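Local coordinates for uncharacterized protein (Staphylococcus aureus subsp. aureus, PDB 3H04), which is of unknown function but has an alpha/beta-hydrolase fold and a probable catalytic triad, consistent with an esterase-like hydrolase, at residues 31-36 with 96-101; 20-25 with 59-64; 85-90 with 115-120. One frame throughout, in Å; residues are numbered along the deposited sequence.

Interaction 1 of 3, residues 31-36 with 96-101; sequences VIVYIH and CPIFTF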
loop_
_atom_site.group_PDB
_atom_site.type_symbol
_atom_site.label_atom_id
_atom_site.label_comp_id
_atom_site.label_asym_id
_atom_site.label_seq_id
_atom_site.Cartn_x
_atom_site.Cartn_y
_atom_site.Cartn_z
ATOM N N VAL A 31 -16.547 2.212 -3.653
ATOM C CA VAL A 31 -15.387 3.058 -3.735
ATOM C C VAL A 31 -14.193 2.209 -3.328
ATOM O O VAL A 31 -14.223 1.507 -2.297
ATOM C CB VAL A 31 -15.547 4.303 -2.814
ATOM C CG1 VAL A 31 -15.954 3.889 -1.428
ATOM C CG2 VAL A 31 -14.243 5.093 -2.691
ATOM N N ILE A 32 -13.172 2.270 -4.173
ATOM C CA ILE A 32 -11.906 1.610 -3.943
ATOM C C ILE A 32 -10.911 2.720 -3.581
ATOM O O ILE A 32 -10.560 3.534 -4.429
ATOM C CB ILE A 32 -11.413 0.899 -5.207
ATOM C CG1 ILE A 32 -12.434 -0.130 -5.693
ATOM C CG2 ILE A 32 -10.024 0.207 -4.919
ATOM C CD1 ILE A 32 -12.234 -0.557 -7.150
ATOM N N VAL A 33 -10.428 2.701 -2.349
ATOM C CA VAL A 33 -9.380 3.614 -1.909
ATOM C C VAL A 33 -8.017 2.996 -2.135
ATOM O O VAL A 33 -7.646 2.034 -1.462
ATOM C CB VAL A 33 -9.525 3.960 -0.404
ATOM C CG1 VAL A 33 -8.432 4.997 0.008
ATOM C CG2 VAL A 33 -10.988 4.466 -0.097
ATOM N N TYR A 34 -7.262 3.585 -3.063
ATOM C CA TYR A 34 -6.014 3.022 -3.529
ATOM C C TYR A 34 -4.816 3.657 -2.821
ATOM O O TYR A 34 -4.705 4.875 -2.778
ATOM C CB TYR A 34 -5.868 3.167 -5.037
ATOM C CG TYR A 34 -4.482 2.801 -5.507
ATOM C CD1 TYR A 34 -4.056 1.482 -5.485
ATOM C CD2 TYR A 34 -3.582 3.783 -5.952
ATOM C CE1 TYR A 34 -2.783 1.134 -5.853
ATOM C CE2 TYR A 34 -2.321 3.444 -6.340
ATOM C CZ TYR A 34 -1.920 2.103 -6.309
ATOM O OH TYR A 34 -0.643 1.725 -6.665
ATOM N N ILE A 35 -3.924 2.800 -2.292
ATOM C CA ILE A 35 -2.738 3.256 -1.601
ATOM C C ILE A 35 -1.525 2.653 -2.285
ATOM O O ILE A 35 -1.327 1.398 -2.303
ATOM C CB ILE A 35 -2.792 2.916 -0.096
ATOM C CG1 ILE A 35 -4.136 3.339 0.498
ATOM C CG2 ILE A 35 -1.589 3.559 0.626
ATOM C CD1 ILE A 35 -4.219 3.302 1.997
ATOM N N HIS A 36 -0.717 3.541 -2.882
ATOM C CA HIS A 36 0.416 3.139 -3.699
ATOM C C HIS A 36 1.524 2.568 -2.851
ATOM O O HIS A 36 1.540 2.800 -1.658
ATOM C CB HIS A 36 1.003 4.349 -4.468
ATOM C CG HIS A 36 1.648 5.380 -3.582
ATOM N ND1 HIS A 36 2.996 5.354 -3.263
ATOM C CD2 HIS A 36 1.145 6.501 -3.006
ATOM C CE1 HIS A 36 3.274 6.389 -2.477
ATOM N NE2 HIS A 36 2.173 7.109 -2.317
ATOM N N CYS A 96 -22.279 3.815 0.994
ATOM C CA CYS A 96 -21.775 3.104 -0.170
ATOM C C CYS A 96 -20.646 2.100 0.215
ATOM O O CYS A 96 -19.908 2.355 1.162
ATOM C CB CYS A 96 -21.359 4.169 -1.195
ATOM S SG CYS A 96 -20.421 3.544 -2.564
ATOM N N PRO A 97 -20.551 0.937 -0.468
ATOM C CA PRO A 97 -19.486 -0.004 -0.106
ATOM C C PRO A 97 -18.131 0.625 -0.317
ATOM O O PRO A 97 -17.956 1.350 -1.281
ATOM C CB PRO A 97 -19.689 -1.163 -1.087
ATOM C CG PRO A 97 -21.227 -1.123 -1.357
ATOM C CD PRO A 97 -21.466 0.358 -1.470
ATOM N N ILE A 98 -17.192 0.346 0.575
ATOM C CA ILE A 98 -15.851 0.927 0.484
ATOM C C ILE A 98 -14.782 -0.163 0.706
ATOM O O ILE A 98 -14.933 -1.034 1.580
ATOM C CB ILE A 98 -15.743 2.166 1.434
ATOM C CG1 ILE A 98 -14.453 2.943 1.218
ATOM C CG2 ILE A 98 -15.945 1.779 2.894
ATOM C CD1 ILE A 98 -14.513 4.394 1.789
ATOM N N PHE A 99 -13.725 -0.103 -0.113
ATOM C CA PHE A 99 -12.621 -1.031 -0.083
ATOM C C PHE A 99 -11.269 -0.306 -0.053
ATOM O O PHE A 99 -11.132 0.803 -0.595
ATOM C CB PHE A 99 -12.674 -1.896 -1.347
ATOM C CG PHE A 99 -14.011 -2.577 -1.545
ATOM C CD1 PHE A 99 -14.258 -3.790 -0.955
ATOM C CD2 PHE A 99 -15.027 -1.966 -2.273
ATOM C CE1 PHE A 99 -15.486 -4.415 -1.109
ATOM C CE2 PHE A 99 -16.227 -2.566 -2.414
ATOM C CZ PHE A 99 -16.456 -3.800 -1.854
ATOM N N THR A 100 -10.270 -0.979 0.503
ATOM C CA THR A 100 -8.878 -0.506 0.405
ATOM C C THR A 100 -8.119 -1.448 -0.522
ATOM O O THR A 100 -8.334 -2.675 -0.529
ATOM C CB THR A 100 -8.210 -0.351 1.768
ATOM O OG1 THR A 100 -8.250 -1.593 2.513
ATOM C CG2 THR A 100 -8.933 0.782 2.592
ATOM N N PHE A 101 -7.286 -0.861 -1.360
ATOM C CA PHE A 101 -6.504 -1.577 -2.354
ATOM C C PHE A 101 -5.136 -0.989 -2.215
ATOM O O PHE A 101 -4.984 0.208 -2.457
ATOM C CB PHE A 101 -7.076 -1.357 -3.760
ATOM C CG PHE A 101 -6.165 -1.819 -4.874
ATOM C CD1 PHE A 101 -5.246 -2.825 -4.664
ATOM C CD2 PHE A 101 -6.231 -1.222 -6.126
ATOM C CE1 PHE A 101 -4.425 -3.296 -5.689
ATOM C CE2 PHE A 101 -5.384 -1.643 -7.160
ATOM C CZ PHE A 101 -4.498 -2.691 -6.956
#

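Interaction 2 of 3, residues 20-25 with 59-64; sequences IIKAKN and HYDLIQ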
loop_
_atom_site.group_PDB
_atom_site.type_symbol
_atom_site.label_atom_id
_atom_site.label_comp_id
_atom_site.label_asym_id
_atom_site.label_seq_id
_atom_site.Cartn_x
_atom_site.Cartn_y
_atom_site.Cartn_z
ATOM N N ILE A 20 -10.094 11.363 -7.473
ATOM C CA ILE A 20 -11.175 10.422 -7.648
ATOM C C ILE A 20 -11.382 10.277 -9.137
ATOM O O ILE A 20 -11.579 11.281 -9.849
ATOM C CB ILE A 20 -12.497 10.916 -7.008
ATOM C CG1 ILE A 20 -12.308 11.145 -5.498
ATOM C CG2 ILE A 20 -13.682 9.939 -7.325
ATOM C CD1 ILE A 20 -13.622 11.326 -4.749
ATOM N N ILE A 21 -11.336 9.029 -9.608
ATOM C CA ILE A 21 -11.762 8.699 -10.956
ATOM C C ILE A 21 -13.104 8.011 -10.822
ATOM O O ILE A 21 -13.196 6.987 -10.125
ATOM C CB ILE A 21 -10.781 7.704 -11.634
ATOM C CG1 ILE A 21 -9.446 8.383 -11.939
ATOM C CG2 ILE A 21 -11.445 7.111 -12.949
ATOM C CD1 ILE A 21 -8.255 7.452 -11.934
ATOM N N LYS A 22 -14.130 8.548 -11.495
ATOM C CA LYS A 22 -15.506 8.044 -11.375
ATOM C C LYS A 22 -15.768 6.751 -12.135
ATOM O O LYS A 22 -15.178 6.508 -13.194
ATOM C CB LYS A 22 -16.521 9.086 -11.877
ATOM C CG LYS A 22 -16.541 10.406 -11.129
ATOM C CD LYS A 22 -16.919 10.276 -9.637
ATOM C CE LYS A 22 -18.420 10.225 -9.390
ATOM N NZ LYS A 22 -18.869 8.799 -9.233
ATOM N N ALA A 23 -16.662 5.929 -11.579
ATOM C CA ALA A 23 -17.166 4.724 -12.268
ATOM C C ALA A 23 -17.709 5.085 -13.651
ATOM O O ALA A 23 -18.479 6.014 -13.756
ATOM C CB ALA A 23 -18.244 4.072 -11.448
ATOM N N LYS A 24 -17.309 4.327 -14.680
ATOM C CA LYS A 24 -17.728 4.540 -16.071
ATOM C C LYS A 24 -19.217 4.362 -16.291
ATOM O O LYS A 24 -19.837 5.119 -17.027
ATOM C CB LYS A 24 -17.004 3.564 -17.019
ATOM C CG LYS A 24 -15.600 3.987 -17.453
ATOM C CD LYS A 24 -14.872 2.845 -18.211
ATOM C CE LYS A 24 -13.394 2.739 -17.819
ATOM N NZ LYS A 24 -12.572 3.960 -18.162
ATOM N N ASN A 25 -19.776 3.326 -15.690
ATOM C CA ASN A 25 -21.192 3.046 -15.836
ATOM C C ASN A 25 -21.816 3.295 -14.487
ATOM O O ASN A 25 -21.455 2.666 -13.493
ATOM C CB ASN A 25 -21.403 1.612 -16.335
ATOM C CG ASN A 25 -20.422 1.245 -17.437
ATOM O OD1 ASN A 25 -19.394 0.612 -17.185
ATOM N ND2 ASN A 25 -20.704 1.700 -18.657
ATOM N N HIS A 59 -17.252 -0.089 -12.804
ATOM C CA HIS A 59 -18.392 0.005 -11.896
ATOM C C HIS A 59 -18.067 0.526 -10.497
ATOM O O HIS A 59 -18.980 0.713 -9.692
ATOM C CB HIS A 59 -19.109 -1.336 -11.856
ATOM C CG HIS A 59 -19.762 -1.695 -13.158
ATOM N ND1 HIS A 59 -19.523 -2.884 -13.815
ATOM C CD2 HIS A 59 -20.615 -0.992 -13.946
ATOM C CE1 HIS A 59 -20.223 -2.912 -14.940
ATOM N NE2 HIS A 59 -20.888 -1.771 -15.046
ATOM N N TYR A 60 -16.784 0.795 -10.231
ATOM C CA TYR A 60 -16.326 1.301 -8.943
ATOM C C TYR A 60 -15.658 2.665 -9.111
ATOM O O TYR A 60 -15.047 2.948 -10.147
ATOM C CB TYR A 60 -15.368 0.287 -8.286
ATOM C CG TYR A 60 -16.082 -1.004 -7.975
ATOM C CD1 TYR A 60 -16.800 -1.164 -6.788
ATOM C CD2 TYR A 60 -16.122 -2.033 -8.890
ATOM C CE1 TYR A 60 -17.505 -2.327 -6.515
ATOM C CE2 TYR A 60 -16.793 -3.183 -8.621
ATOM C CZ TYR A 60 -17.499 -3.334 -7.438
ATOM O OH TYR A 60 -18.208 -4.503 -7.206
ATOM N N ASP A 61 -15.777 3.528 -8.105
ATOM C CA ASP A 61 -14.911 4.725 -8.070
ATOM C C ASP A 61 -13.561 4.309 -7.525
ATOM O O ASP A 61 -13.492 3.421 -6.659
ATOM C CB ASP A 61 -15.484 5.817 -7.156
ATOM C CG ASP A 61 -16.735 6.480 -7.737
ATOM O OD1 ASP A 61 -17.270 5.989 -8.758
ATOM O OD2 ASP A 61 -17.161 7.485 -7.144
ATOM N N LEU A 62 -12.507 4.949 -8.040
ATOM C CA LEU A 62 -11.136 4.708 -7.638
ATOM C C LEU A 62 -10.574 6.010 -7.074
ATOM O O LEU A 62 -10.561 7.011 -7.762
ATOM C CB LEU A 62 -10.272 4.231 -8.817
ATOM C CG LEU A 62 -8.835 3.868 -8.425
ATOM C CD1 LEU A 62 -8.849 2.694 -7.439
ATOM C CD2 LEU A 62 -8.035 3.525 -9.678
ATOM N N ILE A 63 -10.155 5.986 -5.816
ATOM C CA ILE A 63 -9.646 7.188 -5.153
ATOM C C ILE A 63 -8.179 6.998 -4.795
ATOM O O ILE A 63 -7.867 6.133 -4.004
ATOM C CB ILE A 63 -10.443 7.488 -3.908
ATOM C CG1 ILE A 63 -11.927 7.547 -4.242
ATOM C CG2 ILE A 63 -9.977 8.848 -3.315
ATOM C CD1 ILE A 63 -12.767 6.319 -3.916
ATOM N N GLN A 64 -7.279 7.783 -5.370
ATOM C CA GLN A 64 -5.853 7.560 -5.166
ATOM C C GLN A 64 -5.316 8.493 -4.090
ATOM O O GLN A 64 -5.256 9.709 -4.310
ATOM C CB GLN A 64 -5.157 7.673 -6.525
ATOM C CG GLN A 64 -5.806 6.640 -7.414
ATOM C CD GLN A 64 -5.279 6.536 -8.791
ATOM O OE1 GLN A 64 -6.027 6.795 -9.729
ATOM N NE2 GLN A 64 -4.034 6.061 -8.952
#

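Interaction 3 of 3, residues 85-90 with 115-120; sequences SFDAIQ and RDRDID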
loop_
_atom_site.group_PDB
_atom_site.type_symbol
_atom_site.label_atom_id
_atom_site.label_comp_id
_atom_site.label_asym_id
_atom_site.label_seq_id
_atom_site.Cartn_x
_atom_site.Cartn_y
_atom_site.Cartn_z
ATOM N N SER A 85 -6.954 11.070 5.278
ATOM C CA SER A 85 -7.406 11.018 3.894
ATOM C C SER A 85 -8.536 10.000 3.771
ATOM O O SER A 85 -9.596 10.294 3.187
ATOM C CB SER A 85 -6.253 10.717 2.922
ATOM O OG SER A 85 -5.220 11.708 3.055
ATOM N N PHE A 86 -8.337 8.819 4.358
ATOM C CA PHE A 86 -9.403 7.834 4.357
ATOM C C PHE A 86 -10.725 8.388 4.892
ATOM O O PHE A 86 -11.753 8.175 4.259
ATOM C CB PHE A 86 -9.061 6.542 5.091
ATOM C CG PHE A 86 -10.162 5.515 4.975
ATOM C CD1 PHE A 86 -10.344 4.816 3.790
ATOM C CD2 PHE A 86 -11.075 5.340 6.005
ATOM C CE1 PHE A 86 -11.370 3.877 3.655
ATOM C CE2 PHE A 86 -12.141 4.409 5.865
ATOM C CZ PHE A 86 -12.265 3.678 4.688
ATOM N N ASP A 87 -10.697 9.102 6.029
ATOM C CA ASP A 87 -11.936 9.594 6.670
ATOM C C ASP A 87 -12.616 10.668 5.878
ATOM O O ASP A 87 -13.857 10.736 5.836
ATOM C CB ASP A 87 -11.689 10.100 8.082
ATOM C CG ASP A 87 -11.279 8.995 9.024
ATOM O OD1 ASP A 87 -11.620 7.834 8.719
ATOM O OD2 ASP A 87 -10.588 9.285 10.042
ATOM N N ALA A 88 -11.819 11.505 5.249
ATOM C CA ALA A 88 -12.355 12.512 4.339
ATOM C C ALA A 88 -13.010 11.815 3.147
ATOM O O ALA A 88 -14.073 12.198 2.719
ATOM C CB ALA A 88 -11.276 13.464 3.891
ATOM N N ILE A 89 -12.400 10.754 2.637
ATOM C CA ILE A 89 -13.015 9.997 1.525
ATOM C C ILE A 89 -14.249 9.236 1.963
ATOM O O ILE A 89 -15.270 9.307 1.273
ATOM C CB ILE A 89 -11.992 9.025 0.833
ATOM C CG1 ILE A 89 -10.837 9.822 0.237
ATOM C CG2 ILE A 89 -12.706 8.133 -0.267
ATOM C CD1 ILE A 89 -9.429 9.041 0.258
ATOM N N GLN A 90 -14.177 8.510 3.084
ATOM C CA GLN A 90 -15.335 7.753 3.569
ATOM C C GLN A 90 -16.565 8.657 3.791
ATOM O O GLN A 90 -17.661 8.286 3.396
ATOM C CB GLN A 90 -15.051 6.968 4.856
ATOM C CG GLN A 90 -16.205 5.998 5.265
ATOM C CD GLN A 90 -15.778 4.834 6.204
ATOM O OE1 GLN A 90 -15.057 5.040 7.205
ATOM N NE2 GLN A 90 -16.254 3.611 5.896
ATOM N N ARG A 115 -8.395 -2.751 9.893
ATOM C CA ARG A 115 -8.516 -3.054 11.312
ATOM C C ARG A 115 -9.196 -1.907 12.068
ATOM O O ARG A 115 -9.982 -2.149 12.972
ATOM C CB ARG A 115 -7.127 -3.343 11.911
ATOM C CG ARG A 115 -7.134 -3.740 13.387
ATOM C CD ARG A 115 -5.755 -3.635 14.013
ATOM N NE ARG A 115 -5.204 -2.274 13.941
ATOM C CZ ARG A 115 -3.938 -1.986 14.174
ATOM N NH1 ARG A 115 -3.101 -2.963 14.546
ATOM N NH2 ARG A 115 -3.506 -0.751 14.077
ATOM N N ASP A 116 -8.877 -0.659 11.708
ATOM C CA ASP A 116 -9.242 0.502 12.530
ATOM C C ASP A 116 -10.490 1.276 12.063
ATOM O O ASP A 116 -10.872 2.270 12.676
ATOM C CB ASP A 116 -8.036 1.445 12.634
ATOM C CG ASP A 116 -6.879 0.820 13.396
ATOM O OD1 ASP A 116 -7.106 -0.130 14.178
ATOM O OD2 ASP A 116 -5.740 1.269 13.231
ATOM N N ARG A 117 -11.067 0.859 10.947
ATOM C CA ARG A 117 -12.254 1.493 10.401
ATOM C C ARG A 117 -13.128 0.341 9.964
ATOM O O ARG A 117 -12.668 -0.797 9.955
ATOM C CB ARG A 117 -11.900 2.342 9.208
ATOM C CG ARG A 117 -10.980 3.567 9.516
ATOM C CD ARG A 117 -11.722 4.557 10.391
ATOM N NE ARG A 117 -10.974 5.781 10.656
ATOM C CZ ARG A 117 -10.104 5.939 11.647
ATOM N NH1 ARG A 117 -9.857 4.942 12.496
ATOM N NH2 ARG A 117 -9.474 7.110 11.810
ATOM N N ASP A 118 -14.349 0.621 9.549
ATOM C CA ASP A 118 -15.248 -0.421 9.131
ATOM C C ASP A 118 -15.394 -0.354 7.624
ATOM O O ASP A 118 -15.964 0.598 7.104
ATOM C CB ASP A 118 -16.601 -0.249 9.840
ATOM C CG ASP A 118 -16.520 -0.598 11.322
ATOM O OD1 ASP A 118 -15.877 -1.638 11.665
ATOM O OD2 ASP A 118 -17.050 0.197 12.143
ATOM N N ILE A 119 -14.805 -1.315 6.916
ATOM C CA ILE A 119 -14.848 -1.339 5.443
ATOM C C ILE A 119 -15.316 -2.691 4.939
ATOM O O ILE A 119 -15.409 -3.636 5.706
ATOM C CB ILE A 119 -13.469 -0.963 4.820
ATOM C CG1 ILE A 119 -12.444 -2.067 4.969
ATOM C CG2 ILE A 119 -12.964 0.401 5.421
ATOM C CD1 ILE A 119 -11.092 -1.708 4.408
ATOM N N ASP A 120 -15.546 -2.811 3.636
ATOM C CA ASP A 120 -16.176 -4.034 3.081
ATOM C C ASP A 120 -15.229 -5.079 2.511
ATOM O O ASP A 120 -15.619 -6.219 2.239
ATOM C CB ASP A 120 -17.199 -3.602 2.046
ATOM C CG ASP A 120 -18.213 -2.678 2.659
ATOM O OD1 ASP A 120 -19.079 -3.208 3.336
ATOM O OD2 ASP A 120 -18.092 -1.436 2.563
#

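Interaction 1 of 3, residues 31-36 with 96-101
Y34 and F101 meet obliquely: CD1 of Y34 lies over one face of the F101 ring, 3.5 Å from F101 CD2, with the planes 55° apart. Both have CG anti to the backbone N (chi1 near 170°), and the parallel pairing of the two residues brings the rings to the same side of the sheet. I32 reaches that side as well and sets CG2 at the edge of the F101 ring, 3.5 Å from F101 CB. V31, V33, I98 and T100 point to the other side, where V33 CG2 approaches I98 CD1 at 4.0 Å. Backbone bonds fix this pairing. V31 and V33 each give and receive one, the straightest running from V33 N to F99 O (2.7 Å, 170° at the hydrogen); I35 N bonds to F101 O at 2.8 Å, and the pairing continues with R103. Farther out, the hydroxyl of Y34 is held by D47 and R103, and T100 OG1 bonds to S110 O. Strand 30-35 lies between 60-65 and 98-103, its parallel neighbours in the alpha/beta-hydrolase core, and 98-103 leads into a probable nucleophile elbow, which the I35 side chain touches. Helix 256-273 packs on I32, F99 and F101, while helix 75-91 covers V33, I35 and I98 from the opposite side.

Interaction 2 of 3, residues 20-25 with 59-64
K22 and D61 lie side by side in a salt bridge, NZ 3.0 Å from OD2, which it meets on the syn side and 20° out of the carboxylate plane. A second, weak bond joins the same NZ to OD1. The lysine gets there by folding: CG sits beside the backbone N (chi1 -61°), and further bends at chi2, chi3 and chi4 swing the amine round to the acid although its CB points away from strand 60-65.

D61 OD1 also accepts the backbone N-H of A23 at 2.9 Å, this time from well above the carboxylate plane. Each oxygen has a further hydroxyl partner, T28 OG1 for OD1 and Y93 OH for OD2, so four residues (K22, A23, T28 and Y93) bond the buried carboxylate. Such a surround, with an amine and an amide among its members, probably stabilises the negative charge. The A23 bond continues the tie between the two chains just beyond the end of strand 15-21.

Within the strands, I21 and L62 form an antiparallel hydrogen-bonded pair that satisfies both backbones: I21 N to L62 O is 2.8 Å, L62 N to I21 O is 3.0 Å, and both bonds are nearly straight. I20 and I63 make the adjoining non-hydrogen-bonded pair, their side chains running alongside each other with the CG1 atoms 3.8 Å apart. On the side of I21 and L62, the amide of Q64 extends past I21, its NE2 bonded to A45 O.

Pairing strand 15-21 antiparallel to strand 60-65, which itself runs parallel to 30-35, is characteristic of the N-terminal part of the alpha/beta-hydrolase sheet, where an antiparallel strand adjoins the parallel core.

Interaction 3 of 3, residues 85-90 with 115-120
D87 and R117 cross at about a right angle as side chains, yet their flat ends are almost coplanar, the carboxylate and guanidinium planes only 13° apart. The arginine grips the acid side-on: R117 NE reaches D87 OD1 at 2.9 Å and R117 NH2 reaches D87 OD2 at 3.0 Å, each oxygen using its syn lone pair. Both oxygens stay close to the guanidinium plane, so the two bonds together fix the rotation of one group against the other. The remaining terminal nitrogen, R117 NH1, turns back along its own chain to D116 O at 2.9 Å. Three bonds thus fix the orientation of the guanidinium.

The aliphatic part of R117 slides past F86 in the reverse direction. R117 CG lies 3.9 Å from F86 CE2, and the bend at chi2 (-66°) beyond it turns the rest of the chain toward D87. The ring and guanidinium planes are 64° apart. I119 crosses the same ring obliquely and puts CG2 3.4 Å from F86 CZ. F86 has CG anti to the backbone N, which directs the ring from the helix toward both partners.

One turn along the helix, the extended side chain of Q90 offers NE2 to the backbone carbonyl O of D118 at 3.3 Å; the acceptor lies in the plane of the amide.

Helix 105-116 and the loop after it connect the neighbouring parallel strands 98-103 and 121-125 in a beta-alpha-beta crossover, and the contact pins its return to helix 75-91. Beneath runs strand 98-103: F86 and Q90 rest on I98, I119 touches T100, and the backbone of D120 bonds to I98.

From the N terminus, residues 20-25 open interaction 2, and the chain passes through strand 30-35, the first half of interaction 1, before residues 59-64 close the first loop. Interactions 1 and 2 therefore cross. Helix 75-91 then supplies residues 85-90, opening interaction 3 before residues 96-101 close interaction 1, so these two cross as well; residues 115-120 complete the last loop. Interactions 2 and 3 follow in series, about 17 Å apart between centres, and meet where I63 packs on I89. Strands 60-65 and 30-35 join interaction 2 to interaction 1 through I32 N to D61 O, at 2.8 Å. Together the three connect the antiparallel edge region, the parallel core and the helices beside it.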